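Local coordinates for GARP domain-containing protein (Trypanosoma brucei brucei TREU927, PDB 6XZ6) that serves as a trypanosome receptor for the host complement regulator factor H and increases transmission of the parasite to tsetse flies, at residues A[56-61]-A[207-212]; A[99-104]-A[182-187]. One frame throughout, in Å; residues are numbered along the deposited sequence.

Interaction 1. Residues A[56-61]-A[207-212]; sequences KRAEAG and EEAAQF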
loop_
_atom_site.group_PDB
_atom_site.type_symbol
_atom_site.label_atom_id
_atom_site.label_comp_id
_atom_site.label_asym_id
_atom_site.label_seq_id
_atom_site.Cartn_x
_atom_site.Cartn_y
_atom_site.Cartn_z
ATOM N N LYS A 56 9.888 18.801 37.180
ATOM C CA LYS A 56 10.802 19.855 37.606
ATOM C C LYS A 56 10.131 20.830 38.579
ATOM O O LYS A 56 10.764 21.260 39.541
ATOM C CB LYS A 56 11.416 20.576 36.401
ATOM C CG LYS A 56 12.659 19.872 35.847
ATOM C CD LYS A 56 13.235 20.646 34.653
ATOM C CE LYS A 56 14.305 19.904 33.890
ATOM N NZ LYS A 56 14.598 20.573 32.591
ATOM N N ARG A 57 8.843 21.136 38.359
ATOM C CA ARG A 57 8.004 21.995 39.209
ATOM C C ARG A 57 7.752 21.287 40.560
ATOM O O ARG A 57 7.753 21.940 41.606
ATOM C CB ARG A 57 6.682 22.315 38.471
ATOM C CG ARG A 57 5.570 22.908 39.315
ATOM C CD ARG A 57 4.319 23.130 38.498
ATOM N NE ARG A 57 3.172 23.478 39.337
ATOM C CZ ARG A 57 1.946 23.724 38.880
ATOM N NH1 ARG A 57 0.967 24.040 39.722
ATOM N NH2 ARG A 57 1.690 23.661 37.576
ATOM N N ALA A 58 7.550 19.956 40.531
ATOM C CA ALA A 58 7.342 19.154 41.733
ATOM C C ALA A 58 8.623 19.022 42.575
ATOM O O ALA A 58 8.576 19.209 43.788
ATOM C CB ALA A 58 6.794 17.784 41.369
ATOM N N GLU A 59 9.754 18.726 41.927
ATOM C CA GLU A 59 11.052 18.547 42.571
ATOM C C GLU A 59 11.545 19.817 43.244
ATOM O O GLU A 59 12.029 19.745 44.371
ATOM C CB GLU A 59 12.076 17.968 41.588
ATOM C CG GLU A 59 11.817 16.491 41.314
ATOM C CD GLU A 59 12.631 15.791 40.246
ATOM O OE1 GLU A 59 13.033 16.441 39.254
ATOM O OE2 GLU A 59 12.844 14.568 40.404
ATOM N N ALA A 60 11.367 20.977 42.592
ATOM C CA ALA A 60 11.725 22.288 43.146
ATOM C C ALA A 60 10.777 22.647 44.311
ATOM O O ALA A 60 11.224 23.192 45.323
ATOM C CB ALA A 60 11.657 23.348 42.063
ATOM N N GLY A 61 9.498 22.295 44.163
ATOM C CA GLY A 61 8.465 22.516 45.169
ATOM C C GLY A 61 8.629 21.699 46.439
ATOM O O GLY A 61 8.413 22.215 47.536
ATOM N N GLU A 207 -0.770 16.310 37.584
ATOM C CA GLU A 207 -1.693 16.240 38.731
ATOM C C GLU A 207 -0.968 16.246 40.083
ATOM O O GLU A 207 -1.448 16.863 41.036
ATOM C CB GLU A 207 -2.607 15.011 38.627
ATOM C CG GLU A 207 -4.008 15.348 38.142
ATOM C CD GLU A 207 -4.444 14.689 36.845
ATOM O OE1 GLU A 207 -4.325 13.445 36.739
ATOM O OE2 GLU A 207 -4.928 15.414 35.944
ATOM N N GLU A 208 0.174 15.541 40.163
ATOM C CA GLU A 208 1.013 15.444 41.360
ATOM C C GLU A 208 1.724 16.776 41.590
ATOM O O GLU A 208 1.976 17.130 42.746
ATOM C CB GLU A 208 2.072 14.335 41.212
ATOM C CG GLU A 208 1.551 12.975 40.787
ATOM C CD GLU A 208 1.053 12.017 41.852
ATOM O OE1 GLU A 208 0.815 10.840 41.497
ATOM O OE2 GLU A 208 0.901 12.426 43.027
ATOM N N ALA A 209 2.068 17.498 40.489
ATOM C CA ALA A 209 2.768 18.784 40.559
ATOM C C ALA A 209 1.843 19.995 40.736
ATOM O O ALA A 209 2.337 21.121 40.880
ATOM C CB ALA A 209 3.651 18.971 39.338
ATOM N N ALA A 210 0.514 19.764 40.738
ATOM C CA ALA A 210 -0.498 20.809 40.866
ATOM C C ALA A 210 -0.394 21.601 42.177
ATOM O O ALA A 210 -0.646 22.812 42.186
ATOM C CB ALA A 210 -1.885 20.207 40.715
ATOM N N GLN A 211 0.018 20.925 43.264
ATOM C CA GLN A 211 0.153 21.517 44.596
ATOM C C GLN A 211 1.323 22.509 44.742
ATOM O O GLN A 211 1.284 23.336 45.653
ATOM C CB GLN A 211 0.227 20.414 45.671
ATOM C CG GLN A 211 1.483 19.551 45.640
ATOM C CD GLN A 211 1.382 18.357 46.558
ATOM O OE1 GLN A 211 1.781 18.382 47.735
ATOM N NE2 GLN A 211 0.822 17.278 46.039
ATOM N N PHE A 212 2.345 22.434 43.863
ATOM C CA PHE A 212 3.559 23.263 43.934
ATOM C C PHE A 212 3.551 24.542 43.045
ATOM O O PHE A 212 2.721 24.640 42.137
ATOM C CB PHE A 212 4.797 22.405 43.626
ATOM C CG PHE A 212 4.868 21.083 44.351
ATOM C CD1 PHE A 212 5.248 21.019 45.691
ATOM C CD2 PHE A 212 4.577 19.896 43.691
ATOM C CE1 PHE A 212 5.333 19.790 46.353
ATOM C CE2 PHE A 212 4.677 18.667 44.349
ATOM C CZ PHE A 212 5.051 18.622 45.674
#

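Interaction 2. Residues A[99-104]-A[182-187]; sequences RFARAL and EELQKA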
loop_
_atom_site.group_PDB
_atom_site.type_symbol
_atom_site.label_atom_id
_atom_site.label_comp_id
_atom_site.label_asym_id
_atom_site.label_seq_id
_atom_site.Cartn_x
_atom_site.Cartn_y
_atom_site.Cartn_z
ATOM N N ARG A 99 8.890 2.447 7.006
ATOM C CA ARG A 99 9.511 1.287 6.397
ATOM C C ARG A 99 8.523 0.406 5.608
ATOM O O ARG A 99 8.864 -0.018 4.505
ATOM C CB ARG A 99 10.222 0.498 7.489
ATOM C CG ARG A 99 10.932 -0.714 6.995
ATOM C CD ARG A 99 11.267 -1.565 8.178
ATOM N NE ARG A 99 11.007 -2.962 7.868
ATOM C CZ ARG A 99 10.685 -3.875 8.768
ATOM N NH1 ARG A 99 10.599 -3.550 10.049
ATOM N NH2 ARG A 99 10.455 -5.126 8.399
ATOM N N PHE A 100 7.339 0.105 6.165
ATOM C CA PHE A 100 6.317 -0.689 5.489
ATOM C C PHE A 100 5.624 0.071 4.378
ATOM O O PHE A 100 5.265 -0.534 3.374
ATOM C CB PHE A 100 5.315 -1.272 6.483
ATOM C CG PHE A 100 5.972 -2.273 7.407
ATOM C CD1 PHE A 100 6.597 -3.410 6.900
ATOM C CD2 PHE A 100 5.993 -2.063 8.785
ATOM C CE1 PHE A 100 7.233 -4.310 7.748
ATOM C CE2 PHE A 100 6.623 -2.973 9.637
ATOM C CZ PHE A 100 7.227 -4.096 9.111
ATOM N N ALA A 101 5.454 1.398 4.555
ATOM C CA ALA A 101 4.908 2.347 3.584
ATOM C C ALA A 101 5.851 2.381 2.377
ATOM O O ALA A 101 5.386 2.273 1.255
ATOM C CB ALA A 101 4.798 3.725 4.206
ATOM N N ARG A 102 7.172 2.414 2.604
ATOM C CA ARG A 102 8.177 2.390 1.543
ATOM C C ARG A 102 8.091 1.109 0.716
ATOM O O ARG A 102 8.193 1.161 -0.507
ATOM C CB ARG A 102 9.582 2.539 2.128
ATOM C CG ARG A 102 10.610 2.991 1.098
ATOM C CD ARG A 102 11.967 3.328 1.653
ATOM N NE ARG A 102 12.563 2.275 2.471
ATOM C CZ ARG A 102 12.665 2.330 3.793
ATOM N NH1 ARG A 102 12.165 3.367 4.465
ATOM N NH2 ARG A 102 13.267 1.350 4.457
ATOM N N ALA A 103 7.926 -0.034 1.388
ATOM C CA ALA A 103 7.834 -1.364 0.793
ATOM C C ALA A 103 6.619 -1.449 -0.117
ATOM O O ALA A 103 6.714 -1.933 -1.244
ATOM C CB ALA A 103 7.725 -2.392 1.904
ATOM N N LEU A 104 5.483 -0.934 0.373
ATOM C CA LEU A 104 4.209 -0.916 -0.338
ATOM C C LEU A 104 4.214 0.061 -1.498
ATOM O O LEU A 104 3.558 -0.174 -2.506
ATOM C CB LEU A 104 3.084 -0.599 0.634
ATOM C CG LEU A 104 2.659 -1.742 1.561
ATOM C CD1 LEU A 104 1.822 -1.198 2.695
ATOM C CD2 LEU A 104 1.918 -2.838 0.791
ATOM N N GLU A 182 -0.450 -5.452 6.623
ATOM C CA GLU A 182 -0.896 -5.914 7.943
ATOM C C GLU A 182 0.029 -5.372 9.034
ATOM O O GLU A 182 -0.449 -4.925 10.071
ATOM C CB GLU A 182 -0.894 -7.444 7.976
ATOM C CG GLU A 182 -1.815 -8.061 9.020
ATOM C CD GLU A 182 -1.798 -9.583 9.091
ATOM O OE1 GLU A 182 -1.450 -10.244 8.082
ATOM O OE2 GLU A 182 -2.146 -10.116 10.171
ATOM N N GLU A 183 1.344 -5.393 8.786
ATOM C CA GLU A 183 2.375 -4.858 9.666
ATOM C C GLU A 183 2.346 -3.337 9.682
ATOM O O GLU A 183 2.755 -2.764 10.683
ATOM C CB GLU A 183 3.767 -5.337 9.234
ATOM C CG GLU A 183 4.059 -6.796 9.533
ATOM C CD GLU A 183 5.359 -7.302 8.942
ATOM O OE1 GLU A 183 6.175 -7.873 9.705
ATOM O OE2 GLU A 183 5.568 -7.136 7.718
ATOM N N LEU A 184 1.892 -2.671 8.586
ATOM C CA LEU A 184 1.787 -1.195 8.530
ATOM C C LEU A 184 0.684 -0.754 9.495
ATOM O O LEU A 184 0.810 0.280 10.147
ATOM C CB LEU A 184 1.485 -0.666 7.091
ATOM C CG LEU A 184 1.273 0.874 6.916
ATOM C CD1 LEU A 184 2.576 1.592 6.842
ATOM C CD2 LEU A 184 0.512 1.192 5.649
ATOM N N GLN A 185 -0.373 -1.566 9.606
ATOM C CA GLN A 185 -1.499 -1.287 10.495
ATOM C C GLN A 185 -1.174 -1.607 11.958
ATOM O O GLN A 185 -1.579 -0.847 12.839
ATOM C CB GLN A 185 -2.777 -1.970 9.989
ATOM C CG GLN A 185 -3.038 -1.638 8.497
ATOM C CD GLN A 185 -4.219 -2.356 7.907
ATOM O OE1 GLN A 185 -4.548 -3.499 8.264
ATOM N NE2 GLN A 185 -4.877 -1.712 6.942
ATOM N N LYS A 186 -0.361 -2.654 12.219
ATOM C CA LYS A 186 0.061 -3.006 13.589
ATOM C C LYS A 186 0.984 -1.904 14.126
ATOM O O LYS A 186 0.845 -1.504 15.285
ATOM C CB LYS A 186 0.786 -4.365 13.643
ATOM C CG LYS A 186 -0.084 -5.590 13.373
ATOM C CD LYS A 186 0.620 -6.890 13.794
ATOM C CE LYS A 186 1.342 -7.614 12.671
ATOM N NZ LYS A 186 0.421 -8.471 11.882
ATOM N N ALA A 187 1.901 -1.395 13.269
ATOM C CA ALA A 187 2.847 -0.335 13.600
ATOM C C ALA A 187 2.172 0.993 13.829
ATOM O O ALA A 187 2.626 1.765 14.670
ATOM C CB ALA A 187 3.898 -0.215 12.524
HETATM O O HOH W 1 9.564 -7.796 9.225
#

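Interaction 1. Residues A[56-61]-A[207-212]
Arg57 reaches from helix 4-61 to the backbone of the turn 209-212 and takes hold of the carbonyl oxygen of Phe212 with two nitrogens. NE lies 3.1 Å from Phe212 O and NH1 lies 3.0 Å from the same atom, a side-on grip with the oxygen close to the guanidinium plane. Neither bond is straight, the N-H...O angles being 143° and 142°, as expected when two donors share one acceptor. The NE donor stands above the carbonyl plane, whereas NH1 approaches nearly end-on to the C=O bond. CG anti to the backbone N (chi1 166°) and an extended chain as far as NE carry the group across, and Ala209 O lies over one face of it.

The Phe212 ring packs against the backbone of helix 4-61 at Ala58 and Gly61. Its CD2 is 3.5 Å from Ala58 CA, Ala58 O sits over one face, and Gln211 CG lies over the opposite one. At Gly61, CD1 is 3.5 Å from Gly61 C. Ala58 CB also meets Ala209 CB at 3.9 Å. A type I turn from Ala209 to Phe212 presents both the ring and the carbonyl, while Ala76 of helix 67-125 touches Ala58. The chemistry thus joins a two-nitrogen guanidinium grip on a main-chain oxygen to aromatic packing, fixing Phe212 at both its backbone and its ring.

Interaction 2. Residues A[99-104]-A[182-187]
Phe100 and Glu183 both carry CG anti to the carbonyl carbon, beside the backbone N, and these torsions bring the aromatic ring against the aliphatic part of the glutamate. Glu183 CB stands 3.7 Å from the centroid of the Phe100 ring and 12° off its normal, a CH-pi contact over the face. Beyond CG the Glu183 chain runs extended past the ring, bringing OE2 within 3.3 Å of Phe100 CE1; the ring and carboxylate planes are 37° apart.

Leu184 takes the other course, with CG anti to the backbone N, and its two methyls divide the work. CD1 packs on Ala101 CB at 4.1 Å, whereas CD2 meets Leu104 CD1 at 4.0 Å. Nearer the backbone, Phe100 CB and Leu184 CB are 3.9 Å apart, at the level where the two CA atoms come closest.

At the polar margin the link runs through a water. Arg99 NH2 donates to it at 2.9 Å, and the water makes a weak bond to Glu183 OE1; the two side chains do not form a direct ion pair. Arg99 is also salt-bridged to Glu96, and one face of its guanidinium lies by Phe100 CZ, toward the rim of the group.

Helix 4-61 also touches this layer, Thr30 and Arg34 at Ala101 and Arg33 at Leu184. The segment axes approach to 9.2 Å with N-to-C directions 156° apart, the nearly antiparallel packing of a long helical bundle, here in a GARP-family protein.

In the fold
Interactions 1 and 2 lie far apart along one elongated bundle, their centres 41 Å apart and their nearest atoms about 26 Å apart, so they do not touch. Helix 165-208 is common to both: interaction 2 uses its interior at 182-187, while interaction 1 uses the turn of residues 209-212 at its C-terminal side. Its partners are helix 67-125 in interaction 2 and helix 4-61 in interaction 1, which follow each other in the chain. The centre of interaction 2 lies about 6 Å from that of the chain, the centre of interaction 1 about 38 Å, so one belongs to the middle of the bundle and the other to an end. The other protein chain of the assembly touches neither contact.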